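Local atomic coordinates of cellobiose 2-epimerase (Ruminococcus albus, PDB entry 3VW5), a protein that catalyses the reversible epimerisation of cellobiose to 4-O-beta-D-glucosyl-D-mannose, using an (alpha/alpha)6-barrel fold. Residues L168-L173 with N289-K294. The protein carries 2 engineered substitutions. Sequence-based numbering, arbitrary orientation.
Sequences LSENGL and NNERDK
Asn171 and Asp293 make the one direct hydrogen bond between the loop 168-173 and the strand end in 289-294. ND2 of Asn171 donates to OD2 of Asp293 over 2.6 Å, with an N-H...O angle of 160°. The carboxylate accepts through its syn lone pair; the amide and carboxylate, arriving from opposite directions, are nearly coplanar (planes 20° apart), and the acceptor lies close to the amide plane of Asn171. With CG anti to the backbone N, Asp293 reaches across to the loop. Replacing Asp293 by an alanine would probably leave ND2 of Asn171 without this acceptor and its amide freer to turn.

The acidic pair is of another kind. Glu170 and Glu291 also approach from opposite directions, but their carboxylate planes are turned 60° from each other, and OE2 of Glu170 lies 2.9 Å from OE2 of Glu291, a close approach of like charges with no bond between them. The extended chain of Glu291 carries its carboxylate to that of Glu170. Asp293 lies nearby as a further negative charge, not in contact with Glu170. Water 1 donates to OE2 of Glu170 at 2.7 Å and accepts a weak bond from ND2 of Asn290 at 3.5 Å.

The contact joins the loop between strands 151-156 and 177-178 to strand 287-293 at the surface of the (alpha/alpha)6 barrel. Ile238 of strand 238-240 touches the side chains of Glu170, Glu291 and Asp293. Asn290 and Glu291 both face Asp298 of the neighbouring strand 296-302, a classic beta bulge within the antiparallel sheet, while Arg292 forms a salt bridge with Asp237. The loop is thus joined to the strand by polar groups, and the facing glutamates, with Asp293 nearby, are probably unfavourable unless screened by solvent or partly protonated, which the resolution does not settle.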
loop_
_atom_site.group_PDB
_atom_site.type_symbol
_atom_site.label_atom_id
_atom_site.label_comp_id
_atom_site.label_asym_id
_atom_site.label_seq_id
_atom_site.Cartn_x
_atom_site.Cartn_y
_atom_site.Cartn_z
ATOM N N LEU A 168 8.881 8.800 5.820
ATOM C CA LEU A 168 7.443 8.822 6.073
ATOM C C LEU A 168 6.960 10.236 6.446
ATOM O O LEU A 168 5.755 10.511 6.410
ATOM C CB LEU A 168 7.046 7.802 7.153
ATOM C CG LEU A 168 7.047 6.311 6.769
ATOM C CD1 LEU A 168 6.078 5.519 7.674
ATOM C CD2 LEU A 168 6.730 6.084 5.285
ATOM N N SER A 169 7.897 11.123 6.783
ATOM C CA SER A 169 7.547 12.498 7.115
ATOM C C SER A 169 7.037 13.244 5.883
ATOM O O SER A 169 7.370 12.882 4.749
ATOM C CB SER A 169 8.731 13.239 7.745
ATOM O OG SER A 169 9.246 14.241 6.867
ATOM N N GLU A 170 6.239 14.288 6.114
ATOM C CA GLU A 170 5.554 14.996 5.031
ATOM C C GLU A 170 6.075 16.408 4.843
ATOM O O GLU A 170 6.503 16.771 3.735
ATOM C CB GLU A 170 4.047 15.035 5.272
ATOM C CG GLU A 170 3.246 14.256 4.241
ATOM C CD GLU A 170 2.351 15.154 3.404
ATOM O OE1 GLU A 170 1.949 16.246 3.904
ATOM O OE2 GLU A 170 2.067 14.783 2.233
ATOM N N ASN A 171 6.034 17.213 5.908
ATOM C CA ASN A 171 6.664 18.536 5.844
ATOM C C ASN A 171 8.093 18.465 6.375
ATOM O O ASN A 171 8.944 17.751 5.817
ATOM C CB ASN A 171 5.855 19.596 6.602
ATOM C CG ASN A 171 4.526 19.909 5.925
ATOM O OD1 ASN A 171 4.346 19.664 4.724
ATOM N ND2 ASN A 171 3.586 20.452 6.696
ATOM N N GLY A 172 8.353 19.207 7.448
ATOM C CA GLY A 172 9.615 19.084 8.161
ATOM C C GLY A 172 9.457 18.226 9.409
ATOM O O GLY A 172 10.301 18.257 10.321
ATOM N N LEU A 173 8.377 17.439 9.418
ATOM C CA LEU A 173 7.829 16.813 10.631
ATOM C C LEU A 173 8.669 15.681 11.247
ATOM O O LEU A 173 9.085 15.762 12.403
ATOM C CB LEU A 173 6.384 16.342 10.364
ATOM C CG LEU A 173 5.235 17.263 10.805
ATOM C CD1 LEU A 173 5.658 18.707 10.744
ATOM C CD2 LEU A 173 3.971 17.043 9.959
ATOM N N ASN A 289 -9.698 14.590 -3.413
ATOM C CA ASN A 289 -8.572 15.433 -3.041
ATOM C C ASN A 289 -7.517 14.657 -2.253
ATOM O O ASN A 289 -7.781 13.576 -1.724
ATOM C CB ASN A 289 -9.041 16.648 -2.238
ATOM C CG ASN A 289 -9.892 17.587 -3.061
ATOM O OD1 ASN A 289 -9.744 17.674 -4.284
ATOM N ND2 ASN A 289 -10.803 18.283 -2.398
ATOM N N ASN A 290 -6.323 15.233 -2.173
ATOM C CA ASN A 290 -5.192 14.609 -1.497
ATOM C C ASN A 290 -5.233 14.729 0.033
ATOM O O ASN A 290 -5.350 13.728 0.751
ATOM C CB ASN A 290 -3.889 15.203 -2.045
ATOM C CG ASN A 290 -2.668 14.422 -1.629
ATOM O OD1 ASN A 290 -2.719 13.195 -1.459
ATOM N ND2 ASN A 290 -1.550 15.132 -1.456
ATOM N N GLU A 291 -5.141 15.956 0.534
ATOM C CA GLU A 291 -5.019 16.152 1.975
ATOM C C GLU A 291 -5.368 17.561 2.430
ATOM O O GLU A 291 -5.347 18.509 1.651
ATOM C CB GLU A 291 -3.583 15.840 2.405
ATOM C CG GLU A 291 -2.555 16.666 1.631
ATOM C CD GLU A 291 -1.151 16.597 2.213
ATOM O OE1 GLU A 291 -0.457 17.650 2.225
ATOM O OE2 GLU A 291 -0.738 15.499 2.650
ATOM N N ARG A 292 -5.679 17.685 3.712
ATOM C CA ARG A 292 -5.616 18.980 4.354
ATOM C C ARG A 292 -4.372 19.034 5.239
ATOM O O ARG A 292 -4.173 18.162 6.082
ATOM C CB ARG A 292 -6.861 19.248 5.190
ATOM C CG ARG A 292 -6.721 20.482 6.094
ATOM C CD ARG A 292 -7.914 20.631 6.995
ATOM N NE ARG A 292 -7.879 19.666 8.083
ATOM C CZ ARG A 292 -7.093 19.802 9.142
ATOM N NH1 ARG A 292 -6.294 20.859 9.228
ATOM N NH2 ARG A 292 -7.110 18.901 10.112
ATOM N N ASP A 293 -3.528 20.039 5.034
ATOM C CA ASP A 293 -2.426 20.334 5.955
ATOM C C ASP A 293 -2.735 21.685 6.620
ATOM O O ASP A 293 -2.618 22.755 5.985
ATOM C CB ASP A 293 -1.091 20.366 5.202
ATOM C CG ASP A 293 0.107 20.657 6.104
ATOM O OD1 ASP A 293 -0.067 21.055 7.286
ATOM O OD2 ASP A 293 1.248 20.497 5.610
ATOM N N LYS A 294 -3.147 21.620 7.889
ATOM C CA LYS A 294 -3.657 22.790 8.622
ATOM C C LYS A 294 -4.745 23.561 7.863
ATOM O O LYS A 294 -5.866 23.075 7.716
ATOM C CB LYS A 294 -2.519 23.724 9.030
ATOM C CG LYS A 294 -1.667 23.149 10.131
ATOM C CD LYS A 294 -0.375 23.928 10.324
ATOM C CE LYS A 294 0.382 23.379 11.523
ATOM N NZ LYS A 294 1.840 23.633 11.422
HETATM O O HOH W 1 1.655 14.411 -0.379
#